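PDB 4AFM: endoglucanase CEL5A from Eubacterium cellulosolvens, which probably binds xyloglucan and related beta-glucans through this non-catalytic family 65 carbohydrate binding module, attached to a family 5 glycoside hydrolase. Local coordinates for residues 44-49 against 84-89; 73-78 against 89-94; 30-35 against 102-107. One frame throughout, in Å; residues are numbered along the deposited sequence.

Contact 1 of 3, residues 44-49 against 84-89; sequences NFEIKV and TAVFTK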
loop_
_atom_site.group_PDB
_atom_site.type_symbol
_atom_site.label_atom_id
_atom_site.label_comp_id
_atom_site.label_asym_id
_atom_site.label_seq_id
_atom_site.Cartn_x
_atom_site.Cartn_y
_atom_site.Cartn_z
ATOM N N ASN A 44 0.957 15.524 12.397
ATOM C CA ASN A 44 2.090 16.121 11.747
ATOM C C ASN A 44 3.015 15.007 11.426
ATOM O O ASN A 44 3.100 14.032 12.227
ATOM C CB ASN A 44 2.770 17.116 12.698
ATOM C CG ASN A 44 3.610 18.052 11.924
ATOM O OD1 ASN A 44 3.625 18.136 10.651
ATOM N ND2 ASN A 44 4.429 18.823 12.687
ATOM N N PHE A 45 3.347 14.878 10.204
ATOM C CA PHE A 45 4.181 13.736 9.757
ATOM C C PHE A 45 5.240 14.154 8.783
ATOM O O PHE A 45 5.216 15.279 8.220
ATOM C CB PHE A 45 3.270 12.694 9.085
ATOM C CG PHE A 45 2.608 13.114 7.787
ATOM C CD1 PHE A 45 3.350 13.035 6.557
ATOM C CD2 PHE A 45 1.317 13.604 7.711
ATOM C CE1 PHE A 45 2.761 13.486 5.430
ATOM C CE2 PHE A 45 0.755 14.063 6.583
ATOM C CZ PHE A 45 1.482 13.988 5.376
ATOM N N GLU A 46 6.214 13.266 8.623
ATOM C CA GLU A 46 7.129 13.341 7.490
ATOM C C GLU A 46 7.170 12.014 6.839
ATOM O O GLU A 46 6.853 10.973 7.466
ATOM C CB GLU A 46 8.533 13.744 7.900
ATOM C CG GLU A 46 9.130 12.957 8.995
ATOM C CD GLU A 46 10.431 13.560 9.494
ATOM O OE1 GLU A 46 10.686 14.798 9.290
ATOM O OE2 GLU A 46 11.174 12.716 10.106
ATOM N N ILE A 47 7.458 12.023 5.555
ATOM C CA ILE A 47 7.663 10.784 4.810
ATOM C C ILE A 47 9.141 10.690 4.474
ATOM O O ILE A 47 9.697 11.704 3.897
ATOM C CB ILE A 47 6.782 10.810 3.547
ATOM C CG1 ILE A 47 5.266 10.750 3.974
ATOM C CG2 ILE A 47 7.118 9.620 2.600
ATOM C CD1 ILE A 47 4.342 10.981 2.859
ATOM N N LYS A 48 9.800 9.632 4.739
ATOM C CA LYS A 48 11.210 9.494 4.432
ATOM C C LYS A 48 11.374 8.317 3.510
ATOM O O LYS A 48 10.803 7.211 3.725
ATOM C CB LYS A 48 12.000 9.198 5.700
ATOM C CG LYS A 48 11.810 10.345 6.707
ATOM C CD LYS A 48 12.818 10.198 7.808
ATOM C CE LYS A 48 12.242 9.479 8.944
ATOM N NZ LYS A 48 12.986 10.088 10.101
ATOM N N VAL A 49 12.191 8.458 2.484
ATOM C CA VAL A 49 12.359 7.404 1.456
ATOM C C VAL A 49 13.846 7.117 1.296
ATOM O O VAL A 49 14.605 8.106 0.976
ATOM C CB VAL A 49 11.759 7.878 0.099
ATOM C CG1 VAL A 49 11.900 6.742 -0.900
ATOM C CG2 VAL A 49 10.300 8.274 0.237
ATOM N N THR A 84 18.640 9.325 1.606
ATOM C CA THR A 84 17.297 9.437 2.131
ATOM C C THR A 84 16.671 10.753 1.789
ATOM O O THR A 84 17.289 11.839 2.062
ATOM C CB THR A 84 17.257 9.263 3.674
ATOM O OG1 THR A 84 17.846 8.025 4.024
ATOM C CG2 THR A 84 15.889 9.387 4.274
ATOM N N ALA A 85 15.515 10.785 1.188
ATOM C CA ALA A 85 14.744 12.022 0.944
ATOM C C ALA A 85 13.740 12.208 2.041
ATOM O O ALA A 85 13.036 11.207 2.457
ATOM C CB ALA A 85 13.987 11.879 -0.362
ATOM N N VAL A 86 13.593 13.410 2.538
ATOM C CA VAL A 86 12.619 13.737 3.590
ATOM C C VAL A 86 11.627 14.663 3.030
ATOM O O VAL A 86 11.993 15.734 2.440
ATOM C CB VAL A 86 13.341 14.321 4.806
ATOM C CG1 VAL A 86 12.313 14.730 5.848
ATOM C CG2 VAL A 86 14.394 13.373 5.343
ATOM N N PHE A 87 10.317 14.386 3.192
ATOM C CA PHE A 87 9.221 15.247 2.770
ATOM C C PHE A 87 8.412 15.579 4.030
ATOM O O PHE A 87 8.204 14.687 4.849
ATOM C CB PHE A 87 8.308 14.552 1.761
ATOM C CG PHE A 87 9.016 14.077 0.526
ATOM C CD1 PHE A 87 9.579 12.810 0.461
ATOM C CD2 PHE A 87 9.116 14.896 -0.621
ATOM C CE1 PHE A 87 10.180 12.350 -0.651
ATOM C CE2 PHE A 87 9.740 14.423 -1.755
ATOM C CZ PHE A 87 10.259 13.152 -1.783
ATOM N N THR A 88 8.039 16.796 4.247
ATOM C CA THR A 88 7.260 17.120 5.458
ATOM C C THR A 88 5.854 17.494 5.154
ATOM O O THR A 88 5.520 17.997 4.065
ATOM C CB THR A 88 7.861 18.299 6.193
ATOM O OG1 THR A 88 7.675 19.518 5.464
ATOM C CG2 THR A 88 9.416 18.106 6.429
ATOM N N LYS A 89 4.974 17.293 6.160
ATOM C CA LYS A 89 3.614 17.646 5.942
ATOM C C LYS A 89 3.469 19.148 5.626
ATOM O O LYS A 89 2.649 19.559 4.784
ATOM C CB LYS A 89 2.745 17.330 7.185
ATOM C CG LYS A 89 1.328 17.741 7.005
ATOM C CD LYS A 89 0.499 17.320 8.230
ATOM C CE LYS A 89 -0.918 17.608 8.016
ATOM N NZ LYS A 89 -1.750 17.118 9.193
#
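Ile47 O is met twice from the facing strand: the N-H of Phe87 bonds to it at 2.8 Å (N-H...O 161°), and the CA-H of Val86 comes up to the same oxygen in a longer, weaker contact. Phe87 O returns the favour by accepting from Ile47 N, and Val49 and Ala85 exchange a second such pair of bonds. Glu46 with Thr88 and Lys48 with Val86 form the non-hydrogen-bonded pairs, so the ladder runs unbroken and antiparallel. At its far end Lys89 N, already in the helix, still reaches Phe45 O at 2.9 Å.

The same lysine buries the most surface against the facing segment. Its CB stands over the centre of the Phe45 ring, 3.9 Å from the ring centroid and 11° off the normal, a clear CH-pi contact. With CG opposite the backbone N (chi1 178°), the extended side chain crosses that of Phe45 at about a right angle, puts CD 3.7 Å from Phe45 CE2 and delivers NZ to the carbonyl oxygens of Leu41 and Lys43, which satisfy this largely buried amine. Phe45 also meets Phe39 edge to face.

Ile47, Val49, Ala85 and Phe87 point to one side of the sheet. Val49 CG2 touches the edge of the Phe87 ring at CE1, 4.2 Å away, and Leu58 and Ile56 of strand 56-62 close over this group. On the other side Lys48 NZ lies 3.2 Å from Glu46 OE2 in a salt bridge along the strand, doubtful because Glu46 has a second conformer. Thr88, the last residue of the strand, is also the N-cap of the helix that follows.

With one apolar face turned to a strand of the second sheet, this is an antiparallel pair of a beta-sandwich, the fold of many carbohydrate binding modules.

Contact 2 of 3, residues 73-78 against 89-94; sequences AQISPY and KEQIAK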
loop_
_atom_site.group_PDB
_atom_site.type_symbol
_atom_site.label_atom_id
_atom_site.label_comp_id
_atom_site.label_asym_id
_atom_site.label_seq_id
_atom_site.Cartn_x
_atom_site.Cartn_y
_atom_site.Cartn_z
ATOM N N ALA A 73 0.242 18.225 -6.769
ATOM C CA ALA A 73 1.231 18.835 -5.739
ATOM C C ALA A 73 2.520 17.983 -5.944
ATOM O O ALA A 73 2.642 16.953 -5.129
ATOM C CB ALA A 73 0.681 18.906 -4.416
ATOM N N GLN A 74 3.330 18.208 -6.878
ATOM C CA GLN A 74 4.581 17.522 -7.132
ATOM C C GLN A 74 5.634 18.220 -6.282
ATOM O O GLN A 74 5.887 19.476 -6.531
ATOM C CB GLN A 74 4.875 17.541 -8.531
ATOM C CG GLN A 74 6.109 16.896 -8.929
ATOM C CD GLN A 74 6.158 16.759 -10.379
ATOM O OE1 GLN A 74 5.267 16.422 -11.127
ATOM N NE2 GLN A 74 7.344 17.139 -10.865
ATOM N N ILE A 75 6.266 17.532 -5.381
ATOM C CA ILE A 75 7.239 18.157 -4.528
ATOM C C ILE A 75 8.516 17.404 -4.554
ATOM O O ILE A 75 8.638 16.188 -4.533
ATOM C CB ILE A 75 6.967 18.546 -3.171
ATOM C CG1 ILE A 75 6.459 17.308 -2.552
ATOM C CG2 ILE A 75 5.896 19.637 -3.046
ATOM C CD1 ILE A 75 6.437 17.458 -0.997
ATOM N N SER A 76 9.545 18.247 -4.581
ATOM C CA SER A 76 10.919 17.733 -4.361
ATOM C C SER A 76 11.105 17.554 -2.871
ATOM O O SER A 76 10.433 18.096 -2.088
ATOM C CB SER A 76 11.944 18.716 -4.991
ATOM O OG SER A 76 11.625 19.871 -4.380
ATOM N N PRO A 77 12.165 16.781 -2.491
ATOM C CA PRO A 77 12.408 16.609 -1.040
ATOM C C PRO A 77 12.582 17.924 -0.311
ATOM O O PRO A 77 13.208 18.838 -0.857
ATOM C CB PRO A 77 13.744 15.825 -1.088
ATOM C CG PRO A 77 13.698 15.041 -2.407
ATOM C CD PRO A 77 13.051 16.003 -3.336
ATOM N N TYR A 78 12.080 17.991 0.881
ATOM C CA TYR A 78 12.446 19.111 1.741
ATOM C C TYR A 78 13.955 19.128 1.838
ATOM O O TYR A 78 14.582 20.244 1.727
ATOM C CB TYR A 78 11.776 18.943 3.063
ATOM C CG TYR A 78 11.990 20.087 4.031
ATOM C CD1 TYR A 78 12.006 21.397 3.647
ATOM C CD2 TYR A 78 12.335 19.787 5.328
ATOM C CE1 TYR A 78 12.283 22.450 4.642
ATOM C CE2 TYR A 78 12.507 20.782 6.332
ATOM C CZ TYR A 78 12.513 22.037 5.933
ATOM O OH TYR A 78 12.752 23.039 6.933
ATOM N N LYS A 89 4.974 17.293 6.160
ATOM C CA LYS A 89 3.614 17.646 5.942
ATOM C C LYS A 89 3.469 19.148 5.626
ATOM O O LYS A 89 2.649 19.559 4.784
ATOM C CB LYS A 89 2.745 17.330 7.185
ATOM C CG LYS A 89 1.328 17.741 7.005
ATOM C CD LYS A 89 0.499 17.320 8.230
ATOM C CE LYS A 89 -0.918 17.608 8.016
ATOM N NZ LYS A 89 -1.750 17.118 9.193
ATOM N N GLU A 90 4.230 19.993 6.311
ATOM C CA GLU A 90 3.958 21.407 6.044
ATOM C C GLU A 90 4.439 21.710 4.563
ATOM O O GLU A 90 3.744 22.541 3.902
ATOM C CB GLU A 90 4.727 22.186 7.088
ATOM C CG GLU A 90 4.297 22.074 8.578
ATOM C CD GLU A 90 2.797 21.771 8.949
ATOM O OE1 GLU A 90 1.965 22.702 8.832
ATOM O OE2 GLU A 90 2.439 20.635 9.477
ATOM N N GLN A 91 5.489 21.127 4.056
ATOM C CA GLN A 91 5.842 21.348 2.662
ATOM C C GLN A 91 4.766 20.839 1.717
ATOM O O GLN A 91 4.360 21.428 0.727
ATOM C CB GLN A 91 7.154 20.652 2.568
ATOM C CG GLN A 91 7.583 20.467 1.218
ATOM C CD GLN A 91 8.630 19.357 1.056
ATOM O OE1 GLN A 91 8.741 18.290 1.723
ATOM N NE2 GLN A 91 9.412 19.595 0.041
ATOM N N ILE A 92 4.232 19.636 2.028
ATOM C CA ILE A 92 3.185 19.039 1.203
ATOM C C ILE A 92 1.973 19.950 1.235
ATOM O O ILE A 92 1.349 20.148 0.161
ATOM C CB ILE A 92 2.853 17.594 1.747
ATOM C CG1 ILE A 92 4.050 16.664 1.590
ATOM C CG2 ILE A 92 1.647 17.073 1.094
ATOM C CD1 ILE A 92 3.964 15.366 2.464
ATOM N N ALA A 93 1.538 20.422 2.392
ATOM C CA ALA A 93 0.351 21.265 2.471
ATOM C C ALA A 93 0.531 22.559 1.649
ATOM O O ALA A 93 -0.454 22.976 1.027
ATOM C CB ALA A 93 0.100 21.590 3.954
ATOM N N LYS A 94 1.731 23.101 1.662
ATOM C CA LYS A 94 1.930 24.335 0.878
ATOM C C LYS A 94 1.733 24.017 -0.605
ATOM O O LYS A 94 1.071 24.783 -1.348
ATOM C CB LYS A 94 3.304 24.843 1.106
ATOM C CG LYS A 94 3.569 26.066 0.237
ATOM C CD LYS A 94 5.009 26.539 0.503
ATOM C CE LYS A 94 5.295 27.824 -0.295
ATOM N NZ LYS A 94 6.610 28.371 0.188
#
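The carboxamide of Gln91 is sandwiched between two carbons: Ile75 CD1 lies under one face, 3.6 Å from Gln91 CD, and Tyr78 CB sits over the other, 3.4 Å from Gln91 OE1. Gln91 NE2 reaches Ser76 O, which lies off the amide plane on the Ile75 side, at 2.8 Å, a weak hydrogen bond bent to 127° at the hydrogen. This is where the short helix 89-96 of the beta-sandwich packs beside strand 71-75, an outermost strand of the four-stranded sheet, and the turn that leaves it.

The amide does not rest on that weak bond alone. Its OE1 accepts the backbone N-H of Thr88, the N-cap residue, while Thr88 caps the helix with its own side chain; the two together make a capping box. Fixing OE1 in this way settles the rotation of the amide and leaves NE2 turned to the 73-78 side. There NE2 also comes within 3.2 Å of Tyr78 N, but both are donors, so that approach is no bond. The side chain gets this far because CG is anti to the backbone N (chi1 167°) and the chain stays extended beyond it.

Below the amide the contact is apolar. Ile92 faces Leu58 and Phe60 of strand 56-62, Ile75 reaches Phe87 and Ala95, and the two isoleucines cross at about a right angle, with Ile75 CD1 3.6 Å from Ile92 CG1.

Contact 3 of 3, residues 30-35 against 102-107; sequences LQPPYQ and SDLDYI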
loop_
_atom_site.group_PDB
_atom_site.type_symbol
_atom_site.label_atom_id
_atom_site.label_comp_id
_atom_site.label_asym_id
_atom_site.label_seq_id
_atom_site.Cartn_x
_atom_site.Cartn_y
_atom_site.Cartn_z
ATOM N N LEU A 30 -0.703 5.280 -3.207
ATOM C CA LEU A 30 -1.897 5.053 -2.371
ATOM C C LEU A 30 -3.009 5.841 -2.881
ATOM O O LEU A 30 -2.834 7.034 -3.457
ATOM C CB LEU A 30 -1.801 5.592 -0.993
ATOM C CG LEU A 30 -0.799 4.953 -0.190
ATOM C CD1 LEU A 30 -0.606 5.657 1.258
ATOM C CD2 LEU A 30 -1.298 3.555 0.346
ATOM N N GLN A 31 -4.239 5.393 -2.837
ATOM C CA GLN A 31 -5.380 6.138 -3.185
ATOM C C GLN A 31 -6.322 6.166 -1.962
ATOM O O GLN A 31 -7.096 5.205 -1.757
ATOM C CB GLN A 31 -6.025 5.530 -4.344
ATOM C CG GLN A 31 -5.021 5.679 -5.487
ATOM C CD GLN A 31 -5.553 5.361 -6.872
ATOM O OE1 GLN A 31 -6.731 5.561 -7.221
ATOM N NE2 GLN A 31 -4.635 4.935 -7.711
ATOM N N PRO A 32 -6.235 7.197 -1.156
ATOM C CA PRO A 32 -7.006 7.193 0.123
ATOM C C PRO A 32 -8.459 6.927 0.002
ATOM O O PRO A 32 -8.987 6.226 0.897
ATOM C CB PRO A 32 -6.706 8.599 0.694
ATOM C CG PRO A 32 -5.310 8.901 0.131
ATOM C CD PRO A 32 -5.341 8.407 -1.268
ATOM N N PRO A 33 -9.192 7.311 -1.001
ATOM C CA PRO A 33 -10.644 7.004 -1.051
ATOM C C PRO A 33 -10.827 5.515 -1.227
ATOM O O PRO A 33 -11.976 5.081 -0.933
ATOM C CB PRO A 33 -11.129 7.724 -2.313
ATOM C CG PRO A 33 -10.198 8.900 -2.462
ATOM C CD PRO A 33 -8.811 8.273 -2.104
ATOM N N TYR A 34 -9.877 4.744 -1.658
ATOM C CA TYR A 34 -10.087 3.336 -2.015
ATOM C C TYR A 34 -9.303 2.365 -1.190
ATOM O O TYR A 34 -9.518 1.083 -1.361
ATOM C CB TYR A 34 -9.675 3.099 -3.515
ATOM C CG TYR A 34 -10.581 3.890 -4.407
ATOM C CD1 TYR A 34 -11.936 3.592 -4.537
ATOM C CD2 TYR A 34 -10.128 5.000 -5.088
ATOM C CE1 TYR A 34 -12.777 4.327 -5.351
ATOM C CE2 TYR A 34 -10.955 5.728 -5.955
ATOM C CZ TYR A 34 -12.261 5.407 -6.025
ATOM O OH TYR A 34 -13.046 6.137 -6.908
ATOM N N GLN A 35 -8.306 2.713 -0.412
ATOM C CA GLN A 35 -7.382 1.798 0.351
ATOM C C GLN A 35 -7.402 2.276 1.821
ATOM O O GLN A 35 -7.103 3.475 2.094
ATOM C CB GLN A 35 -5.912 1.800 -0.060
ATOM C CG GLN A 35 -5.730 1.186 -1.415
ATOM C CD GLN A 35 -4.250 1.484 -1.793
ATOM O OE1 GLN A 35 -3.903 2.639 -2.286
ATOM N NE2 GLN A 35 -3.377 0.541 -1.634
ATOM N N SER A 102 -9.105 16.097 3.161
ATOM C CA SER A 102 -10.378 15.399 3.099
ATOM C C SER A 102 -10.791 15.063 1.682
ATOM O O SER A 102 -11.666 14.242 1.466
ATOM C CB SER A 102 -11.500 16.250 3.749
ATOM O OG SER A 102 -11.666 17.468 3.016
ATOM N N ASP A 103 -10.123 15.662 0.662
ATOM C CA ASP A 103 -10.456 15.383 -0.759
ATOM C C ASP A 103 -9.228 14.810 -1.455
ATOM O O ASP A 103 -9.218 14.812 -2.722
ATOM C CB ASP A 103 -10.913 16.707 -1.463
ATOM C CG ASP A 103 -9.857 17.854 -1.227
ATOM O OD1 ASP A 103 -8.733 17.681 -0.685
ATOM O OD2 ASP A 103 -10.273 19.043 -1.589
ATOM N N LEU A 104 -8.260 14.272 -0.770
ATOM C CA LEU A 104 -7.039 13.755 -1.395
ATOM C C LEU A 104 -7.266 12.479 -2.147
ATOM O O LEU A 104 -7.712 11.458 -1.525
ATOM C CB LEU A 104 -6.004 13.581 -0.303
ATOM C CG LEU A 104 -4.646 13.032 -0.782
ATOM C CD1 LEU A 104 -3.941 13.983 -1.749
ATOM C CD2 LEU A 104 -3.767 12.718 0.428
ATOM N N ASP A 105 -6.974 12.417 -3.426
ATOM C CA ASP A 105 -7.227 11.189 -4.234
ATOM C C ASP A 105 -6.024 10.322 -4.395
ATOM O O ASP A 105 -6.218 9.098 -4.684
ATOM C CB ASP A 105 -7.762 11.608 -5.611
ATOM C CG ASP A 105 -9.083 12.147 -5.622
ATOM O OD1 ASP A 105 -9.994 11.439 -5.069
ATOM O OD2 ASP A 105 -9.410 13.214 -6.155
ATOM N N TYR A 106 -4.806 10.813 -4.268
ATOM C CA TYR A 106 -3.654 10.049 -4.721
ATOM C C TYR A 106 -2.415 10.516 -4.020
ATOM O O TYR A 106 -2.180 11.773 -3.918
ATOM C CB TYR A 106 -3.498 10.313 -6.261
ATOM C CG TYR A 106 -2.304 9.650 -6.883
ATOM C CD1 TYR A 106 -2.277 8.273 -7.119
ATOM C CD2 TYR A 106 -1.145 10.393 -7.208
ATOM C CE1 TYR A 106 -1.199 7.673 -7.721
ATOM C CE2 TYR A 106 -0.060 9.763 -7.787
ATOM C CZ TYR A 106 -0.110 8.428 -8.048
ATOM O OH TYR A 106 1.040 7.897 -8.645
ATOM N N ILE A 107 -1.581 9.587 -3.600
ATOM C CA ILE A 107 -0.243 9.846 -3.141
ATOM C C ILE A 107 0.662 8.971 -3.950
ATOM O O ILE A 107 0.441 7.763 -4.049
ATOM C CB ILE A 107 -0.108 9.458 -1.614
ATOM C CG1 ILE A 107 -1.026 10.361 -0.809
ATOM C CG2 ILE A 107 1.356 9.594 -1.170
ATOM C CD1 ILE A 107 -1.181 9.868 0.640
HETATM O O HOH W 1 -8.549 8.077 -5.792
#
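Leu30 and Ile107 form an antiparallel hydrogen-bonded pair, Ile107 N to Leu30 O at 2.8 Å and Leu30 N to Ile107 O at 2.9 Å; the touching parts run roughly antiparallel (162° apart), and this is the one bridge between the two segments. Pro32 has no N-H to continue the ladder, and its ring packs against the other segment instead: CG lies 4.1 Å from Leu104 CD2 and 4.3 Å from Ile107 CD1, while CD rests against Asp105 O. Pro33 follows with CD 3.4 Å from Leu104 O. Its CG touches Asp105 OD1, and the other carboxylate oxygen, OD2, is held by His65 NE2 and Trp63 N.

Asp105 and Tyr106 both face Ala61 on the neighbouring strand, a classic beta bulge at the start of strand 106-111, while strand 28-30 finishes the sheet on its other side. Tyr106 CB points away from the 30-35 segment, yet the ring edge at CD1 still meets Gln31 CG, and the hydroxyl bonds to Glu29 and Lys110.

Beyond the bridge the 30-35 chain curls back on itself. Gln31 O accepts from Tyr34 N, and Gln31 N donates to Gln35 OE1 at 2.8 Å (155°), in the carbonyl plane. Gln35 NE2 bonds to Glu29 O of the second subunit, whose Gln35 packs on Leu30. Gln31 and Gln35 each have a second conformer, so their side-chain contacts are partly doubtful. A water donates to Asp105 O at 2.8 Å.

Overall arrangement
From the N terminus, 30-35 comes first and waits until 102-107 to find its partner, so contact 3 closes the longest loop and both other contacts fall within it. Next, 44-49 pairs with 84-89 in contact 1. Segment 73-78 lies inside that loop but meets 89-94, which begins at its closing end, so contacts 1 and 2 cross; they share Lys89, their centres about 9 Å apart. Contact 1 belongs to the larger sheet, and contact 2 brings the helix following its strand 84-88 to one outermost strand of the four-stranded sheet. Contact 3 joins the opposite outermost strand, 28-30, and the loop after it to the start of strand 106-111, its centre about 16 Å from that of contact 2.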